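Local coordinates for protein fructose-2,6-bisphosphatase TIGAR B (Danio rerio, PDB 3E9D) that probably hydrolyses fructose 2,6-bisphosphate to fructose 6-phosphate and phosphate, lowering glycolytic flux, as a histidine phosphatase of the phosphoglycerate mutase family, at residues Arg44-Lys47 with Asp48-Phe51; Phe55-Leu59 with Gln60-Gln64; Met134-Lys137 with Ser138-Gln141. All coordinates share one frame; numbering follows the deposited sequence.

Contact 1 (Arg44-Lys47 with Asp48-Phe51)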
loop_
_atom_site.group_PDB
_atom_site.type_symbol
_atom_site.label_atom_id
_atom_site.label_comp_id
_atom_site.label_asym_id
_atom_site.label_seq_id
_atom_site.Cartn_x
_atom_site.Cartn_y
_atom_site.Cartn_z
ATOM N N ARG A 44 -12.219 -0.933 -12.278
ATOM C CA ARG A 44 -12.411 -0.245 -13.567
ATOM C C ARG A 44 -11.294 0.782 -13.869
ATOM O O ARG A 44 -10.815 0.872 -14.980
ATOM C CB ARG A 44 -13.765 0.455 -13.584
ATOM C CG ARG A 44 -14.932 -0.519 -13.664
ATOM C CD ARG A 44 -16.237 0.209 -14.036
ATOM N NE ARG A 44 -16.649 1.148 -12.986
ATOM C CZ ARG A 44 -17.366 0.823 -11.919
ATOM N NH1 ARG A 44 -17.773 -0.428 -11.714
ATOM N NH2 ARG A 44 -17.697 1.768 -11.056
ATOM N N TYR A 45 -10.881 1.539 -12.861
ATOM C CA TYR A 45 -9.819 2.534 -13.047
ATOM C C TYR A 45 -8.483 1.888 -13.451
ATOM O O TYR A 45 -7.784 2.401 -14.322
ATOM C CB TYR A 45 -9.694 3.389 -11.795
ATOM C CG TYR A 45 -8.665 4.496 -11.873
ATOM C CD1 TYR A 45 -8.947 5.685 -12.547
ATOM C CD2 TYR A 45 -7.418 4.366 -11.232
ATOM C CE1 TYR A 45 -8.003 6.700 -12.630
ATOM C CE2 TYR A 45 -6.469 5.378 -11.300
ATOM C CZ TYR A 45 -6.772 6.540 -12.000
ATOM O OH TYR A 45 -5.859 7.557 -12.048
ATOM N N LEU A 46 -8.180 0.729 -12.867
ATOM C CA LEU A 46 -6.910 0.044 -13.092
ATOM C C LEU A 46 -6.983 -1.061 -14.155
ATOM O O LEU A 46 -6.027 -1.820 -14.311
ATOM C CB LEU A 46 -6.415 -0.558 -11.763
ATOM C CG LEU A 46 -6.206 0.399 -10.582
ATOM C CD1 LEU A 46 -6.002 -0.399 -9.261
ATOM C CD2 LEU A 46 -5.055 1.393 -10.893
ATOM N N LYS A 47 -8.099 -1.130 -14.895
ATOM C CA LYS A 47 -8.418 -2.288 -15.743
ATOM C C LYS A 47 -7.451 -2.526 -16.889
ATOM O O LYS A 47 -7.319 -3.664 -17.345
ATOM C CB LYS A 47 -9.865 -2.225 -16.273
ATOM C CG LYS A 47 -10.121 -1.225 -17.403
ATOM C CD LYS A 47 -11.578 -1.367 -17.877
ATOM C CE LYS A 47 -12.016 -0.381 -18.955
ATOM N NZ LYS A 47 -10.979 0.508 -19.499
ATOM N N ASP A 48 -6.789 -1.459 -17.349
ATOM C CA ASP A 48 -5.884 -1.546 -18.494
ATOM C C ASP A 48 -4.425 -1.758 -18.088
ATOM O O ASP A 48 -3.529 -1.713 -18.943
ATOM C CB ASP A 48 -5.991 -0.295 -19.389
ATOM C CG ASP A 48 -7.416 -0.061 -19.904
ATOM O OD1 ASP A 48 -7.963 -0.950 -20.591
ATOM O OD2 ASP A 48 -7.996 1.004 -19.599
ATOM N N LEU A 49 -4.182 -1.973 -16.797
ATOM C CA LEU A 49 -2.817 -2.257 -16.319
ATOM C C LEU A 49 -2.608 -3.746 -16.186
ATOM O O LEU A 49 -3.488 -4.456 -15.712
ATOM C CB LEU A 49 -2.545 -1.582 -14.967
ATOM C CG LEU A 49 -2.592 -0.054 -15.024
ATOM C CD1 LEU A 49 -2.753 0.577 -13.626
ATOM C CD2 LEU A 49 -1.363 0.496 -15.756
ATOM N N HIS A 50 -1.438 -4.222 -16.600
ATOM C CA HIS A 50 -1.055 -5.600 -16.314
ATOM C C HIS A 50 -0.288 -5.659 -14.995
ATOM O O HIS A 50 0.848 -5.180 -14.884
ATOM C CB HIS A 50 -0.231 -6.188 -17.462
ATOM C CG HIS A 50 0.169 -7.618 -17.263
ATOM N ND1 HIS A 50 1.316 -8.150 -17.814
ATOM C CD2 HIS A 50 -0.416 -8.625 -16.569
ATOM C CE1 HIS A 50 1.420 -9.422 -17.472
ATOM N NE2 HIS A 50 0.381 -9.737 -16.718
ATOM N N PHE A 51 -0.928 -6.223 -13.981
ATOM C CA PHE A 51 -0.238 -6.526 -12.739
ATOM C C PHE A 51 0.383 -7.907 -12.854
ATOM O O PHE A 51 -0.325 -8.894 -12.929
ATOM C CB PHE A 51 -1.201 -6.426 -11.555
ATOM C CG PHE A 51 -1.822 -5.063 -11.401
ATOM C CD1 PHE A 51 -1.034 -3.962 -11.045
ATOM C CD2 PHE A 51 -3.188 -4.871 -11.627
ATOM C CE1 PHE A 51 -1.598 -2.692 -10.893
ATOM C CE2 PHE A 51 -3.777 -3.597 -11.482
ATOM C CZ PHE A 51 -2.982 -2.506 -11.113
HETATM O O HOH W 1 -6.228 1.287 -16.191
HETATM O O HOH W 2 -9.855 -0.720 -22.172
#
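Leu46 and Leu49 are the two ends of a type I beta turn, which takes the chain out of helix 33-45 and on toward strand 53-56. The turn is closed by Leu49 N donating to Leu46 O at 3.1 Å, with the N-H pointing well at the oxygen (162°) although the donor stands above the carbonyl plane. Inside the turn, Asp48 N is satisfied by a water at 3.0 Å, and that same water donates a hydrogen bond to Tyr45 O, so it joins the last helical residue to the turn. Lys47 N reaches back to Arg44 O in a weak bond.

Charge is paired at the surface between neighbours. Lys47 and Asp48 run side by side in the same direction, and Lys47 NZ forms a salt bridge with Asp48 OD2 at 3.0 Å, on the syn side of the carboxylate. The lysine chain is extended to CE; a nearly eclipsed last torsion (chi4 5°), an unfavourable value, turns NZ back to the acid. A second water accepts from NZ and donates to Asp48 OD1, a further link beside the direct bond.

Beyond the turn, Leu49 O is hydrogen-bonded to Asn73 ND2, and Phe51 N to Ser76 OG. On the apolar side Leu46 CD2 rests 3.7 Å from Leu49 CD1, and Leu46 CB sits at the edge of the Phe51 ring, 4.0 Å from Phe51 CZ.

Contact 2 (Phe55-Leu59 with Gln60-Gln64). With PO4 (phosphate ion), chain C.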
loop_
_atom_site.group_PDB
_atom_site.type_symbol
_atom_site.label_atom_id
_atom_site.label_comp_id
_atom_site.label_asym_id
_atom_site.label_seq_id
_atom_site.Cartn_x
_atom_site.Cartn_y
_atom_site.Cartn_z
ATOM N N PHE A 55 -0.193 -8.858 -4.206
ATOM C CA PHE A 55 0.025 -9.164 -2.793
ATOM C C PHE A 55 -1.090 -8.522 -1.984
ATOM O O PHE A 55 -1.424 -7.342 -2.184
ATOM C CB PHE A 55 1.393 -8.649 -2.332
ATOM C CG PHE A 55 2.522 -9.116 -3.210
ATOM C CD1 PHE A 55 3.027 -10.395 -3.069
ATOM C CD2 PHE A 55 3.019 -8.300 -4.225
ATOM C CE1 PHE A 55 4.039 -10.862 -3.913
ATOM C CE2 PHE A 55 4.041 -8.756 -5.080
ATOM C CZ PHE A 55 4.548 -10.038 -4.918
ATOM N N VAL A 56 -1.675 -9.292 -1.077
ATOM C CA VAL A 56 -2.801 -8.797 -0.291
ATOM C C VAL A 56 -2.621 -9.237 1.139
ATOM O O VAL A 56 -2.073 -10.319 1.395
ATOM C CB VAL A 56 -4.145 -9.398 -0.802
ATOM C CG1 VAL A 56 -5.319 -8.609 -0.248
ATOM C CG2 VAL A 56 -4.189 -9.393 -2.337
ATOM N N SER A 57 -3.127 -8.447 2.080
ATOM C CA SER A 57 -3.164 -8.928 3.456
ATOM C C SER A 57 -4.105 -10.148 3.581
ATOM O O SER A 57 -4.911 -10.428 2.680
ATOM C CB SER A 57 -3.545 -7.811 4.423
ATOM O OG SER A 57 -4.920 -7.792 4.715
ATOM N N ASN A 58 -3.948 -10.871 4.686
ATOM C CA ASN A 58 -4.765 -12.021 5.043
ATOM C C ASN A 58 -6.203 -11.652 5.470
ATOM O O ASN A 58 -6.996 -12.543 5.747
ATOM C CB ASN A 58 -4.074 -12.745 6.231
ATOM C CG ASN A 58 -3.907 -11.827 7.438
ATOM O OD1 ASN A 58 -3.265 -10.789 7.344
ATOM N ND2 ASN A 58 -4.506 -12.193 8.574
ATOM N N LEU A 59 -6.528 -10.359 5.559
ATOM C CA LEU A 59 -7.826 -9.909 6.102
ATOM C C LEU A 59 -8.898 -9.814 5.008
ATOM O O LEU A 59 -8.615 -9.365 3.910
ATOM C CB LEU A 59 -7.676 -8.571 6.860
ATOM C CG LEU A 59 -6.723 -8.639 8.077
ATOM C CD1 LEU A 59 -6.396 -7.238 8.634
ATOM C CD2 LEU A 59 -7.310 -9.539 9.150
ATOM N N GLN A 60 -10.106 -10.285 5.326
ATOM C CA GLN A 60 -11.181 -10.445 4.343
ATOM C C GLN A 60 -11.457 -9.160 3.547
ATOM O O GLN A 60 -11.586 -9.213 2.320
ATOM C CB GLN A 60 -12.469 -10.940 5.020
ATOM C CG GLN A 60 -13.649 -11.022 4.063
ATOM C CD GLN A 60 -14.930 -11.552 4.685
ATOM O OE1 GLN A 60 -15.182 -11.404 5.891
ATOM N NE2 GLN A 60 -15.762 -12.165 3.852
ATOM N N ARG A 61 -11.535 -8.016 4.236
ATOM C CA ARG A 61 -11.854 -6.743 3.564
ATOM C C ARG A 61 -10.861 -6.425 2.437
ATOM O O ARG A 61 -11.246 -5.871 1.406
ATOM C CB ARG A 61 -11.970 -5.571 4.563
ATOM C CG ARG A 61 -10.725 -5.295 5.438
ATOM C CD ARG A 61 -11.141 -4.512 6.694
ATOM N NE ARG A 61 -10.021 -4.100 7.547
ATOM C CZ ARG A 61 -9.551 -4.814 8.573
ATOM N NH1 ARG A 61 -10.091 -5.990 8.865
ATOM N NH2 ARG A 61 -8.550 -4.346 9.315
ATOM N N ALA A 62 -9.593 -6.786 2.651
ATOM C CA ALA A 62 -8.517 -6.564 1.676
ATOM C C ALA A 62 -8.548 -7.611 0.553
ATOM O O ALA A 62 -8.457 -7.275 -0.655
ATOM C CB ALA A 62 -7.137 -6.570 2.400
ATOM N N ILE A 63 -8.687 -8.884 0.944
ATOM C CA ILE A 63 -8.853 -9.960 -0.039
ATOM C C ILE A 63 -10.008 -9.693 -1.026
ATOM O O ILE A 63 -9.838 -9.850 -2.235
ATOM C CB ILE A 63 -9.050 -11.338 0.638
ATOM C CG1 ILE A 63 -7.773 -11.695 1.431
ATOM C CG2 ILE A 63 -9.391 -12.427 -0.430
ATOM C CD1 ILE A 63 -7.959 -12.766 2.462
ATOM N N GLN A 64 -11.169 -9.303 -0.506
ATOM C CA GLN A 64 -12.326 -8.980 -1.367
ATOM C C GLN A 64 -12.050 -7.835 -2.343
ATOM O O GLN A 64 -12.472 -7.878 -3.493
ATOM C CB GLN A 64 -13.522 -8.608 -0.514
ATOM C CG GLN A 64 -14.120 -9.746 0.255
ATOM C CD GLN A 64 -15.283 -9.263 1.081
ATOM O OE1 GLN A 64 -15.107 -8.574 2.085
ATOM N NE2 GLN A 64 -16.496 -9.598 0.641
HETATM P P PO4 C . -8.429 -0.328 7.914
HETATM O O1 PO4 C . -8.298 -1.829 7.944
HETATM O O2 PO4 C . -7.773 0.290 6.701
HETATM O O3 PO4 C . -9.886 0.073 7.880
HETATM O O4 PO4 C . -7.837 0.265 9.175
#
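This is a local strand-to-helix junction: strand 53-56 turns through Ser57-Leu59 into helix 60-71, the first connection of the beta-alpha-beta unit that ends in strand 81-83, and it brings Arg61 into the active site. Leu59 holds the N-cap position, and its carbonyl oxygen accepts from Ile63 N at 3.0 Å, nearly straight (175°), with a weak second bond from Ala62 N. Ahead of it, Ser57 OG accepts from Leu59 N at 3.1 Å in an ST turn and is also hydrogen-bonded to NE2 of His183, the inferred transition-state stabiliser. Val56 CG1 packs 3.8 Å from Ala62 CB as an apolar pair, while Ile63 CD1 makes van der Waals contact with the backbone at Asn58 O.

Arg61 starts with CG wedged between its backbone N and carbonyl carbon (chi1 58°), then runs extended to NE, alongside Leu59. Leu59 CB lies over one face of the guanidinium, and Leu59 CD1 is 3.7 Å from Arg61 NH2. NE and NH2 both donate to O1 of a bound phosphate, each at 2.9 Å, O1 lying in the guanidinium plane at its edge; NH2 also donates a hydrogen bond to Gly24 O. Replacing Arg61 with an alanine would probably leave phosphate O1 and Gly24 O without these donors and take away the flat group that packs against Leu59.

Arg10, Asn17, His183 and Gly184 also hold the phosphate, and the catalytic His11 is near Arg61. The ion probably came from the crystallisation liquor, but the paired N-H donors of Arg61 and the other ligands are consistent with a pocket made for a substrate phosphoryl group.

Contact 3 (Met134-Lys137 with Ser138-Gln141)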
loop_
_atom_site.group_PDB
_atom_site.type_symbol
_atom_site.label_atom_id
_atom_site.label_comp_id
_atom_site.label_asym_id
_atom_site.label_seq_id
_atom_site.Cartn_x
_atom_site.Cartn_y
_atom_site.Cartn_z
ATOM N N MET A 134 10.109 -5.940 6.403
ATOM C CA MET A 134 10.179 -7.375 6.107
ATOM C C MET A 134 9.443 -7.699 4.808
ATOM O O MET A 134 9.896 -8.522 3.997
ATOM C CB MET A 134 9.607 -8.207 7.260
ATOM C CG MET A 134 10.424 -8.125 8.556
ATOM S SD MET A 134 9.505 -8.868 9.955
ATOM C CE MET A 134 9.305 -10.569 9.373
ATOM N N PHE A 135 8.308 -7.044 4.615
ATOM C CA PHE A 135 7.565 -7.208 3.378
ATOM C C PHE A 135 8.394 -6.755 2.178
ATOM O O PHE A 135 8.432 -7.446 1.156
ATOM C CB PHE A 135 6.209 -6.457 3.390
ATOM C CG PHE A 135 5.531 -6.462 2.033
ATOM C CD1 PHE A 135 4.896 -7.612 1.568
ATOM C CD2 PHE A 135 5.581 -5.347 1.202
ATOM C CE1 PHE A 135 4.293 -7.646 0.288
ATOM C CE2 PHE A 135 4.975 -5.377 -0.067
ATOM C CZ PHE A 135 4.337 -6.547 -0.512
ATOM N N LEU A 136 9.033 -5.593 2.283
ATOM C CA LEU A 136 9.879 -5.086 1.192
ATOM C C LEU A 136 11.001 -6.031 0.832
ATOM O O LEU A 136 11.266 -6.266 -0.342
ATOM C CB LEU A 136 10.484 -3.721 1.532
ATOM C CG LEU A 136 9.639 -2.467 1.345
ATOM C CD1 LEU A 136 10.530 -1.255 1.553
ATOM C CD2 LEU A 136 8.964 -2.401 -0.020
ATOM N N LYS A 137 11.658 -6.577 1.852
ATOM C CA LYS A 137 12.742 -7.528 1.637
ATOM C C LYS A 137 12.228 -8.771 0.876
ATOM O O LYS A 137 12.836 -9.211 -0.103
ATOM C CB LYS A 137 13.378 -7.890 2.992
ATOM C CG LYS A 137 14.627 -8.728 2.889
ATOM C CD LYS A 137 15.203 -9.033 4.287
ATOM C CE LYS A 137 16.358 -10.029 4.191
ATOM N NZ LYS A 137 15.897 -11.393 3.769
ATOM N N SER A 138 11.082 -9.294 1.298
ATOM C CA SER A 138 10.431 -10.418 0.630
ATOM C C SER A 138 9.990 -10.071 -0.815
ATOM O O SER A 138 10.181 -10.863 -1.755
ATOM C CB SER A 138 9.216 -10.828 1.479
ATOM O OG SER A 138 8.507 -11.900 0.901
ATOM N N LEU A 139 9.389 -8.890 -0.971
ATOM C CA LEU A 139 8.968 -8.360 -2.262
ATOM C C LEU A 139 10.128 -8.274 -3.263
ATOM O O LEU A 139 10.011 -8.767 -4.383
ATOM C CB LEU A 139 8.335 -6.970 -2.098
ATOM C CG LEU A 139 7.969 -6.232 -3.394
ATOM C CD1 LEU A 139 6.814 -6.978 -4.081
ATOM C CD2 LEU A 139 7.608 -4.763 -3.115
ATOM N N PHE A 140 11.222 -7.636 -2.861
ATOM C CA PHE A 140 12.381 -7.496 -3.743
ATOM C C PHE A 140 12.888 -8.868 -4.209
ATOM O O PHE A 140 13.189 -9.062 -5.396
ATOM C CB PHE A 140 13.551 -6.744 -3.073
ATOM C CG PHE A 140 13.265 -5.292 -2.725
ATOM C CD1 PHE A 140 12.128 -4.636 -3.190
ATOM C CD2 PHE A 140 14.169 -4.582 -1.935
ATOM C CE1 PHE A 140 11.888 -3.298 -2.860
ATOM C CE2 PHE A 140 13.940 -3.235 -1.601
ATOM C CZ PHE A 140 12.793 -2.600 -2.058
ATOM N N GLN A 141 13.015 -9.797 -3.265
ATOM C CA GLN A 141 13.559 -11.118 -3.570
ATOM C C GLN A 141 12.651 -11.854 -4.564
ATOM O O GLN A 141 13.131 -12.418 -5.553
ATOM C CB GLN A 141 13.778 -11.935 -2.290
ATOM C CG GLN A 141 14.292 -13.370 -2.527
ATOM C CD GLN A 141 15.665 -13.418 -3.215
ATOM O OE1 GLN A 141 16.549 -12.596 -2.940
ATOM N NE2 GLN A 141 15.848 -14.394 -4.110
#
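Phe135, Leu136, Leu139 and Phe140 form the buried face of an amphipathic alpha-helix, 125-146, which lies against the central sheet. Regular i to i+4 bonds run through the two turns, among them Leu139 N to Phe135 O at 2.7 Å and Phe140 N to Leu136 O at 2.9 Å.

Packing is close on the inner face. Leu139 CB stands over one face of the Phe135 ring, 4.2 Å above its plane and displaced toward the rim, and Leu139 CD2 touches Phe135 CE2 at 4.1 Å. The same methyl meets Leu136 CD2, so it bridges two residues of the preceding turn. Phe4 of strand 2-10 touches both Leu139 and Phe140 from the sheet.

The outer side is looser. Met134 and Lys137 are exposed, and their ends make no contact with the following turn; Ser138 is only partly covered, its CB 3.5 Å from Met134 O. At the border between the two sides, Gln141 touches Leu234 and Arg229, and Gln141 NE2 is hydrogen-bonded to Glu145 OE2.

Back on the inner side, Phe140 runs alongside Leu136, and Phe140 CE1 is 4.2 Å from Leu136 CD2. With CG beside its own backbone N (chi1 -65°), the ring is brought over the preceding turn, where Leu136 O lies 3.2 Å above one face, nearer the rim than the centre.

In the fold
The three contacts follow one another along the chain, and all are local. Contact 1 is partly buried at the far end of helix 33-45, away from the annotated sites; its surface charge pairs within the turn and through water. The chain then runs into strand 53-56, whose end opens contact 2, the buried one: Ser57 and Arg61 reach His183 and the phosphate, while Leu59 O serves the helix start. Contact 3, within a single helix, is partly buried, with an apolar face on the sheet and an exposed side to solvent. Contacts 2 and 3 meet where Phe55 CE2 is 3.4 Å from Leu139 CD1, so strand 53-56 packs on helix 125-146. Contacts 1 and 3 do not touch.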